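Local coordinates for vacuolar protein sorting-associated protein 53 (PDB 3NS4) that helps return endosomal vesicles to the late Golgi as part of the GARP tethering complex, this chain being the C-terminal helical domain of its Vps53 subunit, at residues L47-L55 with L203-M214; N146-V155 with N191-W199. The protein carries 2 engineered substitutions. All blocks are in the same frame, centred on the assembly; numbering follows the deposited sequence.

Contact 1: L47-L55 with L203-M214; sequences LQPVPPFSL and LLGQFENNLARM
With CG of Phe53 anti to its carbonyl carbon (chi1 -59°) and CG of Phe207 anti to its own backbone N (chi1 178°), the two rings are brought side by side between the proline-rich segment 47-55 and the helix that ends at Ala212. They meet obliquely, centroids 5.8 Å apart and planes at 48°. Phe53 makes most of the contacts. Its CZ lies 3.7 Å from Asn210 CB, and its CD1 lies 3.8 Å from Leu211 CD1. At the base of the same side chain, the bent end of Met214, modelled as selenomethionine, brings CE to 3.8 Å from Phe53 CB. With an alanine here, the space between Phe207, Asn210 and Leu211 is likely to be left unfilled, and Trp163 would lose the ring it meets. The prolines extend the packing toward the start of the loop. Pro49 CG approaches the edge of the Phe207 ring, 4.0 Å from CE1, while Pro51 CB rests 3.9 Å from Asn210 CG, so the amide carbon of the asparagine serves as a packing surface. Farther back, just past the end of helix 20-47, Gln48 OE1 reaches only van der Waals distance of Leu203 CD2, at 4.1 Å. The contact thus depends on shape rather than on polar bonds. Around it, Trp163 meets Phe53, Pro49 and Leu211, Phe207 also stacks on Phe154 of helix 149-159, and Leu203 rests on Ile44 and Arg45, so helix 201-212 bridges the loop and two other helices of the bundle.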
loop_
_atom_site.group_PDB
_atom_site.type_symbol
_atom_site.label_atom_id
_atom_site.label_comp_id
_atom_site.label_asym_id
_atom_site.label_seq_id
_atom_site.Cartn_x
_atom_site.Cartn_y
_atom_site.Cartn_z
ATOM N N LEU A 47 1.944 -11.022 -2.054
ATOM C CA LEU A 47 2.172 -11.213 -0.666
ATOM C C LEU A 47 0.998 -11.588 0.197
ATOM O O LEU A 47 1.202 -12.041 1.318
ATOM C CB LEU A 47 2.729 -9.928 -0.114
ATOM C CG LEU A 47 4.082 -9.485 -0.665
ATOM C CD1 LEU A 47 4.429 -8.196 -0.028
ATOM C CD2 LEU A 47 5.179 -10.488 -0.369
ATOM N N GLN A 48 -0.225 -11.415 -0.279
ATOM C CA GLN A 48 -1.346 -11.634 0.618
ATOM C C GLN A 48 -1.570 -13.087 0.991
ATOM O O GLN A 48 -1.321 -14.002 0.190
ATOM C CB GLN A 48 -2.625 -11.049 0.058
ATOM C CG GLN A 48 -3.284 -11.954 -0.923
ATOM C CD GLN A 48 -4.447 -11.310 -1.599
ATOM O OE1 GLN A 48 -4.442 -11.182 -2.812
ATOM N NE2 GLN A 48 -5.427 -10.848 -0.829
ATOM N N PRO A 49 -2.079 -13.293 2.214
ATOM C CA PRO A 49 -2.391 -14.598 2.777
ATOM C C PRO A 49 -3.523 -15.295 2.002
ATOM O O PRO A 49 -4.397 -14.619 1.424
ATOM C CB PRO A 49 -2.821 -14.260 4.212
ATOM C CG PRO A 49 -3.374 -12.911 4.122
ATOM C CD PRO A 49 -2.545 -12.199 3.085
ATOM N N VAL A 50 -3.500 -16.631 2.020
ATOM C CA VAL A 50 -4.459 -17.438 1.278
ATOM C C VAL A 50 -5.617 -17.919 2.149
ATOM O O VAL A 50 -5.395 -18.678 3.099
ATOM C CB VAL A 50 -3.775 -18.657 0.599
ATOM C CG1 VAL A 50 -4.759 -19.358 -0.316
ATOM C CG2 VAL A 50 -2.546 -18.225 -0.217
ATOM N N PRO A 51 -6.856 -17.468 1.831
ATOM C CA PRO A 51 -8.027 -17.913 2.568
ATOM C C PRO A 51 -8.299 -19.373 2.230
ATOM O O PRO A 51 -8.100 -19.790 1.090
ATOM C CB PRO A 51 -9.144 -17.012 2.044
ATOM C CG PRO A 51 -8.717 -16.616 0.691
ATOM C CD PRO A 51 -7.218 -16.506 0.770
ATOM N N PRO A 52 -8.777 -20.148 3.208
ATOM C CA PRO A 52 -9.127 -19.725 4.566
ATOM C C PRO A 52 -7.917 -19.576 5.487
ATOM O O PRO A 52 -6.914 -20.304 5.366
ATOM C CB PRO A 52 -10.027 -20.854 5.043
ATOM C CG PRO A 52 -9.434 -22.076 4.373
ATOM C CD PRO A 52 -8.800 -21.615 3.072
ATOM N N PHE A 53 -8.035 -18.639 6.415
ATOM C CA PHE A 53 -6.954 -18.343 7.320
ATOM C C PHE A 53 -6.952 -19.168 8.598
ATOM O O PHE A 53 -7.991 -19.307 9.235
ATOM C CB PHE A 53 -7.039 -16.887 7.768
ATOM C CG PHE A 53 -6.990 -15.866 6.662
ATOM C CD1 PHE A 53 -7.651 -14.651 6.821
ATOM C CD2 PHE A 53 -6.277 -16.083 5.495
ATOM C CE1 PHE A 53 -7.600 -13.670 5.848
ATOM C CE2 PHE A 53 -6.237 -15.106 4.491
ATOM C CZ PHE A 53 -6.901 -13.897 4.668
ATOM N N SER A 54 -5.783 -19.691 8.971
ATOM C CA SER A 54 -5.557 -20.364 10.279
ATOM C C SER A 54 -4.133 -20.912 10.337
ATOM O O SER A 54 -3.436 -20.883 9.316
ATOM C CB SER A 54 -6.596 -21.455 10.624
ATOM O OG SER A 54 -6.403 -22.647 9.880
ATOM N N LEU A 55 -3.700 -21.393 11.514
ATOM C CA LEU A 55 -2.351 -21.991 11.677
ATOM C C LEU A 55 -2.255 -23.256 10.773
ATOM O O LEU A 55 -1.163 -23.634 10.310
ATOM C CB LEU A 55 -1.999 -22.210 13.165
ATOM C CG LEU A 55 -0.547 -22.381 13.660
ATOM C CD1 LEU A 55 0.480 -21.442 12.978
ATOM C CD2 LEU A 55 -0.510 -22.229 15.192
ATOM N N LEU A 203 -9.344 -5.607 -2.622
ATOM C CA LEU A 203 -8.483 -6.593 -1.950
ATOM C C LEU A 203 -8.525 -6.436 -0.450
ATOM O O LEU A 203 -8.582 -7.437 0.263
ATOM C CB LEU A 203 -7.053 -6.577 -2.474
ATOM C CG LEU A 203 -6.904 -7.094 -3.915
ATOM C CD1 LEU A 203 -5.506 -6.883 -4.409
ATOM C CD2 LEU A 203 -7.293 -8.567 -4.031
ATOM N N LEU A 204 -8.529 -5.185 0.025
ATOM C CA LEU A 204 -8.636 -4.908 1.456
ATOM C C LEU A 204 -9.989 -5.416 1.977
ATOM O O LEU A 204 -10.046 -6.101 3.018
ATOM C CB LEU A 204 -8.486 -3.421 1.722
ATOM C CG LEU A 204 -8.844 -2.951 3.135
ATOM C CD1 LEU A 204 -7.785 -3.345 4.161
ATOM C CD2 LEU A 204 -9.071 -1.450 3.154
ATOM N N GLY A 205 -11.065 -5.084 1.253
ATOM C CA GLY A 205 -12.401 -5.565 1.584
ATOM C C GLY A 205 -12.407 -7.088 1.711
ATOM O O GLY A 205 -12.793 -7.612 2.765
ATOM N N GLN A 206 -11.982 -7.816 0.665
ATOM C CA GLN A 206 -11.902 -9.285 0.775
ATOM C C GLN A 206 -11.100 -9.703 2.002
ATOM O O GLN A 206 -11.553 -10.537 2.771
ATOM C CB GLN A 206 -11.272 -9.921 -0.442
ATOM C CG GLN A 206 -12.115 -9.906 -1.694
ATOM C CD GLN A 206 -11.333 -10.449 -2.896
ATOM O OE1 GLN A 206 -10.185 -10.927 -2.773
ATOM N NE2 GLN A 206 -11.941 -10.360 -4.064
ATOM N N PHE A 207 -9.919 -9.122 2.192
ATOM C CA PHE A 207 -9.133 -9.435 3.371
ATOM C C PHE A 207 -9.959 -9.335 4.644
ATOM O O PHE A 207 -9.941 -10.254 5.476
ATOM C CB PHE A 207 -7.919 -8.531 3.512
ATOM C CG PHE A 207 -7.135 -8.814 4.741
ATOM C CD1 PHE A 207 -6.412 -9.986 4.858
ATOM C CD2 PHE A 207 -7.127 -7.931 5.797
ATOM C CE1 PHE A 207 -5.683 -10.275 6.011
ATOM C CE2 PHE A 207 -6.387 -8.209 6.964
ATOM C CZ PHE A 207 -5.667 -9.383 7.061
ATOM N N GLU A 208 -10.661 -8.209 4.800
ATOM C CA GLU A 208 -11.522 -7.999 5.968
ATOM C C GLU A 208 -12.524 -9.165 6.122
ATOM O O GLU A 208 -12.605 -9.767 7.184
ATOM C CB GLU A 208 -12.234 -6.636 5.913
ATOM C CG GLU A 208 -11.361 -5.406 6.239
ATOM C CD GLU A 208 -12.074 -4.043 6.031
ATOM O OE1 GLU A 208 -12.380 -3.689 4.864
ATOM O OE2 GLU A 208 -12.292 -3.296 7.019
ATOM N N ASN A 209 -13.250 -9.509 5.053
ATOM C CA ASN A 209 -14.215 -10.620 5.079
ATOM C C ASN A 209 -13.618 -11.923 5.537
ATOM O O ASN A 209 -14.158 -12.577 6.427
ATOM C CB ASN A 209 -14.812 -10.861 3.701
ATOM C CG ASN A 209 -15.746 -9.766 3.271
ATOM O OD1 ASN A 209 -16.281 -9.028 4.100
ATOM N ND2 ASN A 209 -15.966 -9.660 1.962
ATOM N N ASN A 210 -12.503 -12.295 4.920
ATOM C CA ASN A 210 -11.853 -13.543 5.228
ATOM C C ASN A 210 -11.511 -13.591 6.684
ATOM O O ASN A 210 -11.613 -14.645 7.308
ATOM C CB ASN A 210 -10.579 -13.702 4.424
ATOM C CG ASN A 210 -10.813 -13.621 2.946
ATOM O OD1 ASN A 210 -11.820 -14.135 2.442
ATOM N ND2 ASN A 210 -9.874 -12.973 2.223
ATOM N N LEU A 211 -11.133 -12.438 7.228
ATOM C CA LEU A 211 -10.719 -12.333 8.622
ATOM C C LEU A 211 -11.865 -12.578 9.630
ATOM O O LEU A 211 -11.664 -13.120 10.729
ATOM C CB LEU A 211 -10.096 -10.968 8.849
ATOM C CG LEU A 211 -8.932 -10.952 9.839
ATOM C CD1 LEU A 211 -7.741 -11.799 9.298
ATOM C CD2 LEU A 211 -8.483 -9.502 10.147
ATOM N N ALA A 212 -13.070 -12.183 9.250
ATOM C CA ALA A 212 -14.221 -12.391 10.106
ATOM C C ALA A 212 -14.714 -13.838 10.002
ATOM O O ALA A 212 -15.428 -14.316 10.884
ATOM C CB ALA A 212 -15.317 -11.421 9.743
ATOM N N ARG A 213 -14.317 -14.523 8.929
ATOM C CA ARG A 213 -14.721 -15.915 8.678
ATOM C C ARG A 213 -13.843 -16.964 9.387
ATOM O O ARG A 213 -13.954 -18.177 9.110
ATOM C CB ARG A 213 -14.717 -16.218 7.180
ATOM C CG ARG A 213 -15.676 -15.442 6.333
ATOM C CD ARG A 213 -15.584 -16.012 4.933
ATOM N NE ARG A 213 -16.472 -15.338 3.997
ATOM C CZ ARG A 213 -16.091 -14.403 3.134
ATOM N NH1 ARG A 213 -14.820 -14.028 3.056
ATOM N NH2 ARG A 213 -16.986 -13.853 2.332
HETATM N N MSE A 214 -12.978 -16.512 10.293
HETATM C CA MSE A 214 -12.107 -17.441 10.989
HETATM C C MSE A 214 -12.884 -18.327 11.949
HETATM O O MSE A 214 -13.657 -17.835 12.776
HETATM C CB MSE A 214 -10.979 -16.701 11.679
HETATM C CG MSE A 214 -10.100 -16.004 10.662
HETATM SE SE MSE A 214 -8.452 -15.142 11.338
HETATM C CE MSE A 214 -7.294 -16.715 11.591
#

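Contact 2: N146-V155 with N191-W199; sequences NPDSAVWSFV and NRDLFIFKW
A capped helix start, bound from the side by a loop that ends in a 3-10 turn, is the motif here: within the all-helical C-terminal domain of Vps53, Asp148 is the N-cap of helix 149-159, and segment 191-199 packs against the N-cap and the first two turns. Asp148 OD1 accepts from Val151 N at 2.9 Å, the capping bond, while OD2 takes Arg192 NE at 2.6 Å. The NE lies above the carboxylate plane, although the oxygen is close to the plane of the guanidinium. Two weaker bonds from Arg192 NH2, one to each carboxylate oxygen, complete the salt bridge. Arg192 reaches this far because its chain is extended from CG to NE, and Leu194 CD2 sits over the centre of one guanidinium face. One residue earlier than Pro147, Asn146 closes an Asx turn through OD1 to Asp148 N, and its ND2 donates to Asp193 O at 2.9 Å, so one amide links the two segments. Asp193 forms an Asx turn of its own, OD2 accepting from Phe195 N. Farther along the helix the contact becomes apolar. The Phe154 and Phe197 rings are near parallel, planes at 23°, but slid apart, with Phe154 CD2 over one face of Phe197. At the edge of that same Phe197 ring, CE2 lies 3.9 Å from Val151 CG1 and 3.9 Å from Val155 CG2.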
loop_
_atom_site.group_PDB
_atom_site.type_symbol
_atom_site.label_atom_id
_atom_site.label_comp_id
_atom_site.label_asym_id
_atom_site.label_seq_id
_atom_site.Cartn_x
_atom_site.Cartn_y
_atom_site.Cartn_z
ATOM N N ASN A 146 -2.209 6.430 10.969
ATOM C CA ASN A 146 -3.471 5.832 10.565
ATOM C C ASN A 146 -4.077 4.912 11.660
ATOM O O ASN A 146 -3.521 3.858 11.984
ATOM C CB ASN A 146 -3.241 5.076 9.255
ATOM C CG ASN A 146 -4.503 4.825 8.506
ATOM O OD1 ASN A 146 -5.573 4.704 9.090
ATOM N ND2 ASN A 146 -4.388 4.744 7.187
ATOM N N PRO A 147 -5.235 5.306 12.210
ATOM C CA PRO A 147 -5.877 4.577 13.324
ATOM C C PRO A 147 -6.646 3.358 12.880
ATOM O O PRO A 147 -7.152 2.602 13.685
ATOM C CB PRO A 147 -6.863 5.608 13.906
ATOM C CG PRO A 147 -6.629 6.900 13.133
ATOM C CD PRO A 147 -6.017 6.498 11.825
ATOM N N ASP A 148 -6.731 3.151 11.589
ATOM C CA ASP A 148 -7.495 2.037 11.109
ATOM C C ASP A 148 -6.794 0.700 11.359
ATOM O O ASP A 148 -5.608 0.447 10.931
ATOM C CB ASP A 148 -7.829 2.248 9.649
ATOM C CG ASP A 148 -8.848 1.298 9.172
ATOM O OD1 ASP A 148 -8.478 0.113 8.936
ATOM O OD2 ASP A 148 -10.010 1.758 9.028
ATOM N N SER A 149 -7.556 -0.135 12.064
ATOM C CA SER A 149 -7.143 -1.469 12.445
ATOM C C SER A 149 -7.186 -2.474 11.310
ATOM O O SER A 149 -6.352 -3.389 11.286
ATOM C CB SER A 149 -7.986 -1.972 13.601
ATOM O OG SER A 149 -9.329 -2.035 13.195
ATOM N N ALA A 150 -8.140 -2.351 10.386
ATOM C CA ALA A 150 -8.148 -3.280 9.252
ATOM C C ALA A 150 -6.881 -3.072 8.376
ATOM O O ALA A 150 -6.215 -4.046 7.981
ATOM C CB ALA A 150 -9.397 -3.127 8.432
ATOM N N VAL A 151 -6.534 -1.810 8.110
ATOM C CA VAL A 151 -5.355 -1.491 7.323
ATOM C C VAL A 151 -4.135 -2.056 8.046
ATOM O O VAL A 151 -3.276 -2.761 7.473
ATOM C CB VAL A 151 -5.237 0.040 7.141
ATOM C CG1 VAL A 151 -3.859 0.462 6.687
ATOM C CG2 VAL A 151 -6.272 0.540 6.162
ATOM N N TRP A 152 -4.090 -1.793 9.335
ATOM C CA TRP A 152 -2.975 -2.254 10.110
ATOM C C TRP A 152 -2.764 -3.746 9.961
ATOM O O TRP A 152 -1.633 -4.239 9.853
ATOM C CB TRP A 152 -3.254 -1.927 11.543
ATOM C CG TRP A 152 -2.151 -2.250 12.406
ATOM C CD1 TRP A 152 -1.064 -1.479 12.680
ATOM C CD2 TRP A 152 -2.020 -3.439 13.173
ATOM N NE1 TRP A 152 -0.242 -2.129 13.594
ATOM C CE2 TRP A 152 -0.811 -3.334 13.911
ATOM C CE3 TRP A 152 -2.811 -4.590 13.315
ATOM C CZ2 TRP A 152 -0.364 -4.342 14.762
ATOM C CZ3 TRP A 152 -2.378 -5.593 14.177
ATOM C CH2 TRP A 152 -1.157 -5.459 14.888
ATOM N N SER A 153 -3.880 -4.447 9.897
ATOM C CA SER A 153 -3.871 -5.876 9.874
ATOM C C SER A 153 -3.483 -6.428 8.559
ATOM O O SER A 153 -2.790 -7.454 8.479
ATOM C CB SER A 153 -5.261 -6.351 10.214
ATOM O OG SER A 153 -5.619 -5.824 11.479
ATOM N N PHE A 154 -3.951 -5.768 7.515
ATOM C CA PHE A 154 -3.648 -6.227 6.183
ATOM C C PHE A 154 -2.155 -6.035 6.007
ATOM O O PHE A 154 -1.441 -6.968 5.608
ATOM C CB PHE A 154 -4.474 -5.472 5.168
ATOM C CG PHE A 154 -4.546 -6.148 3.849
ATOM C CD1 PHE A 154 -4.193 -7.501 3.728
ATOM C CD2 PHE A 154 -5.079 -5.483 2.729
ATOM C CE1 PHE A 154 -4.271 -8.170 2.478
ATOM C CE2 PHE A 154 -5.170 -6.158 1.477
ATOM C CZ PHE A 154 -4.761 -7.498 1.351
ATOM N N VAL A 155 -1.662 -4.860 6.395
ATOM C CA VAL A 155 -0.235 -4.631 6.319
ATOM C C VAL A 155 0.529 -5.754 7.017
ATOM O O VAL A 155 1.364 -6.409 6.394
ATOM C CB VAL A 155 0.129 -3.311 6.916
ATOM C CG1 VAL A 155 1.620 -3.158 6.983
ATOM C CG2 VAL A 155 -0.466 -2.219 6.072
ATOM N N ASN A 191 -13.955 10.123 5.517
ATOM C CA ASN A 191 -12.981 10.422 6.564
ATOM C C ASN A 191 -11.865 9.336 6.727
ATOM O O ASN A 191 -10.694 9.660 6.986
ATOM C CB ASN A 191 -13.730 10.692 7.895
ATOM C CG ASN A 191 -12.831 11.318 8.989
ATOM O OD1 ASN A 191 -11.781 11.897 8.700
ATOM N ND2 ASN A 191 -13.268 11.221 10.245
ATOM N N ARG A 192 -12.239 8.064 6.551
ATOM C CA ARG A 192 -11.337 6.892 6.703
ATOM C C ARG A 192 -10.159 6.876 5.709
ATOM O O ARG A 192 -10.362 6.930 4.496
ATOM C CB ARG A 192 -12.157 5.611 6.538
ATOM C CG ARG A 192 -11.520 4.362 7.052
ATOM C CD ARG A 192 -12.363 3.120 6.727
ATOM N NE ARG A 192 -11.574 1.912 6.973
ATOM C CZ ARG A 192 -11.718 0.730 6.362
ATOM N NH1 ARG A 192 -12.630 0.545 5.411
ATOM N NH2 ARG A 192 -10.903 -0.278 6.684
ATOM N N ASP A 193 -8.934 6.816 6.231
ATOM C CA ASP A 193 -7.720 6.768 5.400
ATOM C C ASP A 193 -7.346 5.305 5.202
ATOM O O ASP A 193 -7.104 4.596 6.171
ATOM C CB ASP A 193 -6.574 7.534 6.076
ATOM C CG ASP A 193 -5.296 7.594 5.227
ATOM O OD1 ASP A 193 -4.275 8.047 5.793
ATOM O OD2 ASP A 193 -5.288 7.206 4.024
ATOM N N LEU A 194 -7.323 4.860 3.948
ATOM C CA LEU A 194 -7.011 3.476 3.606
ATOM C C LEU A 194 -5.553 3.262 3.236
ATOM O O LEU A 194 -5.194 2.189 2.741
ATOM C CB LEU A 194 -7.842 3.038 2.412
ATOM C CG LEU A 194 -9.365 3.097 2.453
ATOM C CD1 LEU A 194 -9.885 2.769 1.074
ATOM C CD2 LEU A 194 -9.955 2.140 3.456
ATOM N N PHE A 195 -4.725 4.291 3.409
ATOM C CA PHE A 195 -3.316 4.157 3.102
ATOM C C PHE A 195 -3.160 3.708 1.651
ATOM O O PHE A 195 -3.947 4.094 0.805
ATOM C CB PHE A 195 -2.731 3.134 4.065
ATOM C CG PHE A 195 -1.247 2.962 3.965
ATOM C CD1 PHE A 195 -0.394 4.066 3.907
ATOM C CD2 PHE A 195 -0.689 1.698 4.027
ATOM C CE1 PHE A 195 1.011 3.908 3.853
ATOM C CE2 PHE A 195 0.704 1.519 3.983
ATOM C CZ PHE A 195 1.556 2.628 3.891
ATOM N N ILE A 196 -2.189 2.845 1.387
ATOM C CA ILE A 196 -1.911 2.343 0.050
ATOM C C ILE A 196 -3.109 1.601 -0.589
ATOM O O ILE A 196 -3.156 1.407 -1.798
ATOM C CB ILE A 196 -0.687 1.399 0.116
ATOM C CG1 ILE A 196 -0.016 1.278 -1.240
ATOM C CG2 ILE A 196 -1.076 0.011 0.650
ATOM C CD1 ILE A 196 0.596 2.546 -1.769
ATOM N N PHE A 197 -4.074 1.184 0.222
ATOM C CA PHE A 197 -5.194 0.424 -0.294
ATOM C C PHE A 197 -6.189 1.327 -0.971
ATOM O O PHE A 197 -7.224 0.887 -1.457
ATOM C CB PHE A 197 -5.796 -0.402 0.817
ATOM C CG PHE A 197 -4.776 -1.229 1.533
ATOM C CD1 PHE A 197 -4.152 -2.306 0.895
ATOM C CD2 PHE A 197 -4.410 -0.934 2.844
ATOM C CE1 PHE A 197 -3.186 -3.076 1.554
ATOM C CE2 PHE A 197 -3.446 -1.725 3.533
ATOM C CZ PHE A 197 -2.833 -2.785 2.869
ATOM N N LYS A 198 -5.851 2.611 -0.985
ATOM C CA LYS A 198 -6.613 3.610 -1.703
ATOM C C LYS A 198 -6.685 3.080 -3.157
ATOM O O LYS A 198 -7.642 3.317 -3.906
ATOM C CB LYS A 198 -5.866 4.979 -1.656
ATOM C CG LYS A 198 -6.371 5.869 -2.717
ATOM C CD LYS A 198 -5.904 7.292 -2.748
ATOM C CE LYS A 198 -6.711 7.958 -3.917
ATOM N NZ LYS A 198 -7.117 9.380 -3.666
ATOM N N TRP A 199 -5.661 2.314 -3.508
ATOM C CA TRP A 199 -5.440 1.857 -4.863
ATOM C C TRP A 199 -6.009 0.493 -5.206
ATOM O O TRP A 199 -5.963 0.098 -6.387
ATOM C CB TRP A 199 -3.938 1.872 -5.157
ATOM C CG TRP A 199 -3.306 3.207 -4.940
ATOM C CD1 TRP A 199 -2.522 3.595 -3.883
ATOM C CD2 TRP A 199 -3.424 4.348 -5.785
ATOM N NE1 TRP A 199 -2.124 4.914 -4.028
ATOM C CE2 TRP A 199 -2.664 5.401 -5.187
ATOM C CE3 TRP A 199 -4.087 4.593 -6.999
ATOM C CZ2 TRP A 199 -2.555 6.679 -5.769
ATOM C CZ3 TRP A 199 -3.977 5.865 -7.586
ATOM C CH2 TRP A 199 -3.219 6.892 -6.968
#

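In the fold
The two contacts illustrate how one helix can join separate loops of a bundle. Contact 2 falls wholly within the chain that runs between the two segments of contact 1, and their centres are 15 Å apart, yet they touch directly. Phe154 CD1 of contact 2 lies 3.4 Å from Phe207 CG of contact 1, and Phe154 CE2 is 3.7 Å from Leu204 CA, so this phenylalanine is shared between Phe197 and helix 201-212. At the polar end, Glu208 OE2 adds a long, weak ion pair to Arg192 NH2, at 3.3 Å. Neither contact holds a metal; the side chain of Asp148 is about 13 Å from a bound barium ion.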